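Local structure of NAD(P)H-flavin oxidoreductase (Agrobacterium tumefaciens str. C58, 2FRE) at residues A[32-43]-A[55-63]. The protein binds flavin mononucleotide and, as a nitroreductase-family enzyme, probably uses NAD(P)H to reduce flavin or other electron acceptors. Residues are numbered along the deposited sequence; the frame is centred on the assembly and turned at random.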
loop_
_atom_site.group_PDB
_atom_site.type_symbol
_atom_site.label_atom_id
_atom_site.label_comp_id
_atom_site.label_asym_id
_atom_site.label_seq_id
_atom_site.Cartn_x
_atom_site.Cartn_y
_atom_site.Cartn_z
ATOM N N PRO A 32 -20.260 13.211 -2.353
ATOM C CA PRO A 32 -19.882 14.620 -2.247
ATOM C C PRO A 32 -18.467 14.869 -2.768
ATOM O O PRO A 32 -17.568 14.037 -2.547
ATOM C CB PRO A 32 -20.006 14.897 -0.745
ATOM C CG PRO A 32 -21.031 13.948 -0.278
ATOM C CD PRO A 32 -20.783 12.689 -1.082
ATOM N N LYS A 33 -18.269 15.963 -3.502
ATOM C CA LYS A 33 -16.938 16.262 -4.063
ATOM C C LYS A 33 -15.846 16.264 -2.988
ATOM O O LYS A 33 -14.739 15.732 -3.227
ATOM C CB LYS A 33 -16.935 17.587 -4.845
ATOM C CG LYS A 33 -17.159 17.436 -6.381
ATOM C CD LYS A 33 -18.535 16.894 -6.727
ATOM C CE LYS A 33 -18.709 16.565 -8.231
ATOM N NZ LYS A 33 -17.895 17.430 -9.155
ATOM N N GLU A 34 -16.147 16.849 -1.818
ATOM C CA GLU A 34 -15.161 16.950 -0.716
ATOM C C GLU A 34 -14.764 15.581 -0.152
ATOM O O GLU A 34 -13.620 15.397 0.312
ATOM C CB GLU A 34 -15.680 17.829 0.431
ATOM C CG GLU A 34 -14.573 18.269 1.431
ATOM C CD GLU A 34 -15.094 18.709 2.816
ATOM O OE1 GLU A 34 -15.615 17.863 3.591
ATOM O OE2 GLU A 34 -14.944 19.903 3.140
ATOM N N HIS A 35 -15.707 14.636 -0.177
ATOM C CA HIS A 35 -15.440 13.274 0.279
ATOM C C HIS A 35 -14.372 12.640 -0.603
ATOM O O HIS A 35 -13.433 12.052 -0.078
ATOM C CB HIS A 35 -16.716 12.420 0.314
ATOM C CG HIS A 35 -17.598 12.700 1.496
ATOM N ND1 HIS A 35 -18.735 11.966 1.772
ATOM C CD2 HIS A 35 -17.487 13.607 2.494
ATOM C CE1 HIS A 35 -19.301 12.431 2.869
ATOM N NE2 HIS A 35 -18.565 13.426 3.330
ATOM N N LEU A 36 -14.474 12.801 -1.931
ATOM C CA LEU A 36 -13.448 12.210 -2.813
ATOM C C LEU A 36 -12.094 12.869 -2.610
ATOM O O LEU A 36 -11.065 12.202 -2.614
ATOM C CB LEU A 36 -13.821 12.274 -4.300
ATOM C CG LEU A 36 -12.790 11.594 -5.234
ATOM C CD1 LEU A 36 -12.593 10.155 -4.900
ATOM C CD2 LEU A 36 -13.227 11.721 -6.692
ATOM N N LEU A 37 -12.103 14.180 -2.423
ATOM C CA LEU A 37 -10.874 14.924 -2.200
ATOM C C LEU A 37 -10.200 14.513 -0.874
ATOM O O LEU A 37 -8.968 14.352 -0.809
ATOM C CB LEU A 37 -11.148 16.441 -2.308
ATOM C CG LEU A 37 -11.435 16.927 -3.747
ATOM C CD1 LEU A 37 -11.883 18.371 -3.764
ATOM C CD2 LEU A 37 -10.223 16.772 -4.671
ATOM N N THR A 38 -11.000 14.265 0.158
ATOM C CA THR A 38 -10.483 13.745 1.427
ATOM C C THR A 38 -9.801 12.389 1.224
ATOM O O THR A 38 -8.674 12.153 1.704
ATOM C CB THR A 38 -11.607 13.659 2.490
ATOM O OG1 THR A 38 -12.226 14.940 2.630
ATOM C CG2 THR A 38 -11.054 13.261 3.849
ATOM N N ILE A 39 -10.476 11.517 0.473
ATOM C CA ILE A 39 -9.958 10.184 0.140
ATOM C C ILE A 39 -8.622 10.262 -0.576
ATOM O O ILE A 39 -7.690 9.569 -0.202
ATOM C CB ILE A 39 -10.983 9.379 -0.694
ATOM C CG1 ILE A 39 -12.178 9.015 0.205
ATOM C CG2 ILE A 39 -10.338 8.114 -1.290
ATOM C CD1 ILE A 39 -13.345 8.438 -0.525
ATOM N N LEU A 40 -8.529 11.113 -1.592
ATOM C CA LEU A 40 -7.285 11.265 -2.331
ATOM C C LEU A 40 -6.225 12.018 -1.521
ATOM O O LEU A 40 -5.038 11.770 -1.679
ATOM C CB LEU A 40 -7.545 11.923 -3.698
ATOM C CG LEU A 40 -8.418 11.112 -4.664
ATOM C CD1 LEU A 40 -8.596 11.849 -6.018
ATOM C CD2 LEU A 40 -7.908 9.721 -4.890
ATOM N N ASP A 41 -6.655 12.901 -0.616
ATOM C CA ASP A 41 -5.739 13.594 0.293
ATOM C C ASP A 41 -5.046 12.577 1.212
ATOM O O ASP A 41 -3.829 12.576 1.347
ATOM C CB ASP A 41 -6.503 14.655 1.118
ATOM C CG ASP A 41 -5.593 15.674 1.756
ATOM O OD1 ASP A 41 -4.365 15.669 1.503
ATOM O OD2 ASP A 41 -6.116 16.511 2.506
ATOM N N ALA A 42 -5.815 11.662 1.790
ATOM C CA ALA A 42 -5.228 10.594 2.610
ATOM C C ALA A 42 -4.234 9.733 1.814
ATOM O O ALA A 42 -3.125 9.420 2.292
ATOM C CB ALA A 42 -6.346 9.727 3.233
ATOM N N ALA A 43 -4.633 9.352 0.601
ATOM C CA ALA A 43 -3.786 8.593 -0.309
ATOM C C ALA A 43 -2.422 9.280 -0.564
ATOM O O ALA A 43 -1.379 8.626 -0.523
ATOM C CB ALA A 43 -4.537 8.332 -1.645
ATOM N N TRP A 55 2.847 8.552 -7.140
ATOM C CA TRP A 55 1.440 8.336 -7.496
ATOM C C TRP A 55 0.768 9.531 -8.175
ATOM O O TRP A 55 1.045 10.694 -7.864
ATOM C CB TRP A 55 0.618 7.981 -6.251
ATOM C CG TRP A 55 0.975 8.835 -5.053
ATOM C CD1 TRP A 55 0.631 10.132 -4.824
ATOM C CD2 TRP A 55 1.796 8.436 -3.954
ATOM N NE1 TRP A 55 1.193 10.568 -3.652
ATOM C CE2 TRP A 55 1.907 9.539 -3.093
ATOM C CE3 TRP A 55 2.465 7.253 -3.630
ATOM C CZ2 TRP A 55 2.616 9.480 -1.900
ATOM C CZ3 TRP A 55 3.167 7.197 -2.468
ATOM C CH2 TRP A 55 3.255 8.311 -1.613
ATOM N N ARG A 56 -0.139 9.217 -9.096
ATOM C CA ARG A 56 -1.082 10.165 -9.644
ATOM C C ARG A 56 -2.457 9.497 -9.686
ATOM O O ARG A 56 -2.562 8.263 -9.768
ATOM C CB ARG A 56 -0.684 10.590 -11.057
ATOM C CG ARG A 56 0.719 11.134 -11.187
ATOM C CD ARG A 56 0.884 12.502 -10.547
ATOM N NE ARG A 56 2.190 13.064 -10.874
ATOM C CZ ARG A 56 3.318 12.834 -10.180
ATOM N NH1 ARG A 56 3.332 12.064 -9.098
ATOM N NH2 ARG A 56 4.452 13.387 -10.573
ATOM N N PHE A 57 -3.503 10.322 -9.634
ATOM C CA PHE A 57 -4.905 9.849 -9.684
ATOM C C PHE A 57 -5.702 10.634 -10.730
ATOM O O PHE A 57 -5.764 11.873 -10.685
ATOM C CB PHE A 57 -5.567 10.019 -8.327
ATOM C CG PHE A 57 -4.721 9.532 -7.199
ATOM C CD1 PHE A 57 -4.616 8.184 -6.935
ATOM C CD2 PHE A 57 -3.999 10.428 -6.414
ATOM C CE1 PHE A 57 -3.814 7.726 -5.913
ATOM C CE2 PHE A 57 -3.168 9.961 -5.393
ATOM C CZ PHE A 57 -3.090 8.611 -5.146
ATOM N N VAL A 58 -6.321 9.919 -11.661
ATOM C CA VAL A 58 -7.223 10.547 -12.629
ATOM C C VAL A 58 -8.624 9.998 -12.336
ATOM O O VAL A 58 -8.851 8.793 -12.371
ATOM C CB VAL A 58 -6.766 10.281 -14.068
ATOM C CG1 VAL A 58 -7.646 10.996 -15.073
ATOM C CG2 VAL A 58 -5.307 10.748 -14.219
ATOM N N TYR A 59 -9.537 10.896 -11.994
ATOM C CA TYR A 59 -10.833 10.506 -11.464
ATOM C C TYR A 59 -12.026 11.157 -12.164
ATOM O O TYR A 59 -11.911 12.215 -12.792
ATOM C CB TYR A 59 -10.875 10.798 -9.958
ATOM C CG TYR A 59 -10.833 12.272 -9.599
ATOM C CD1 TYR A 59 -12.000 13.035 -9.559
ATOM C CD2 TYR A 59 -9.626 12.902 -9.313
ATOM C CE1 TYR A 59 -11.961 14.392 -9.226
ATOM C CE2 TYR A 59 -9.577 14.237 -8.981
ATOM C CZ TYR A 59 -10.750 14.975 -8.947
ATOM O OH TYR A 59 -10.683 16.300 -8.601
ATOM N N ALA A 60 -13.176 10.504 -12.016
ATOM C CA ALA A 60 -14.457 10.990 -12.521
ATOM C C ALA A 60 -15.584 10.595 -11.556
ATOM O O ALA A 60 -15.617 9.466 -11.061
ATOM C CB ALA A 60 -14.721 10.426 -13.899
ATOM N N HIS A 61 -16.475 11.539 -11.272
ATOM C CA HIS A 61 -17.714 11.249 -10.539
ATOM C C HIS A 61 -18.778 10.697 -11.477
ATOM O O HIS A 61 -18.784 10.965 -12.679
ATOM C CB HIS A 61 -18.262 12.515 -9.883
ATOM C CG HIS A 61 -17.499 12.951 -8.673
ATOM N ND1 HIS A 61 -17.853 12.568 -7.393
ATOM C CD2 HIS A 61 -16.417 13.760 -8.542
ATOM C CE1 HIS A 61 -17.007 13.107 -6.533
ATOM N NE2 HIS A 61 -16.136 13.844 -7.203
ATOM N N LYS A 62 -19.716 9.971 -10.896
ATOM C CA LYS A 62 -20.866 9.445 -11.621
ATOM C C LYS A 62 -21.610 10.492 -12.476
ATOM O O LYS A 62 -22.106 10.144 -13.553
ATOM C CB LYS A 62 -21.853 8.800 -10.645
ATOM C CG LYS A 62 -22.465 7.549 -11.185
ATOM C CD LYS A 62 -23.946 7.563 -11.038
ATOM C CE LYS A 62 -24.521 6.225 -11.471
ATOM N NZ LYS A 62 -23.510 5.162 -11.210
ATOM N N ASP A 63 -21.652 11.757 -12.023
ATOM C CA ASP A 63 -22.265 12.886 -12.799
ATOM C C ASP A 63 -21.383 13.568 -13.857
ATOM O O ASP A 63 -21.791 14.557 -14.469
ATOM C CB ASP A 63 -22.807 13.975 -11.857
ATOM C CG ASP A 63 -21.699 14.851 -11.216
ATOM O OD1 ASP A 63 -20.520 14.469 -11.200
ATOM O OD2 ASP A 63 -22.032 15.940 -10.689
HETATM O O HOH W 1 -14.252 15.403 -5.899
HETATM O O HOH W 2 -18.331 15.779 -11.723
#
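Leu-36 and Leu-40 are two apolar bumps that helix 33-43 sets into the row of rings on strand 55-61. The helix runs nearly antiparallel to the strand, with the axes 10.3 Å apart. CD2 of Leu-36 fits between Tyr-59 and His-61, 3.4 Å from CD1 of Tyr-59. With CG anti to the backbone N (chi1 -177°), this methyl reaches the gap between the two rings. Leu-40 forks across the next hollow. Its CD1 meets CD2 of Tyr-59 at 3.6 Å, while its CD2 sits over one face of Phe-57 in a CH-pi contact. CB of Ala-43 lies 3.8 Å from CZ of Phe-57. At the other end, the bent chain of Lys-33 lays CE over a face of His-61, 3.8 Å from the ring centroid. The helix thus covers the sheet of this FMN-binding nitroreductase-family protein, where residues 57-59 pair in a parallel ladder with a strand of the second subunit. The Trp-55 side chain is about 7 Å from bound FMN. No direct hydrogen bond joins the segments, so apolar and CH-pi packing holds them. One water links Lys-33 O to NE2 of buried His-61; another bridges the exposed Lys-33 NZ and Asp-63 OD1, too far apart for a salt bridge.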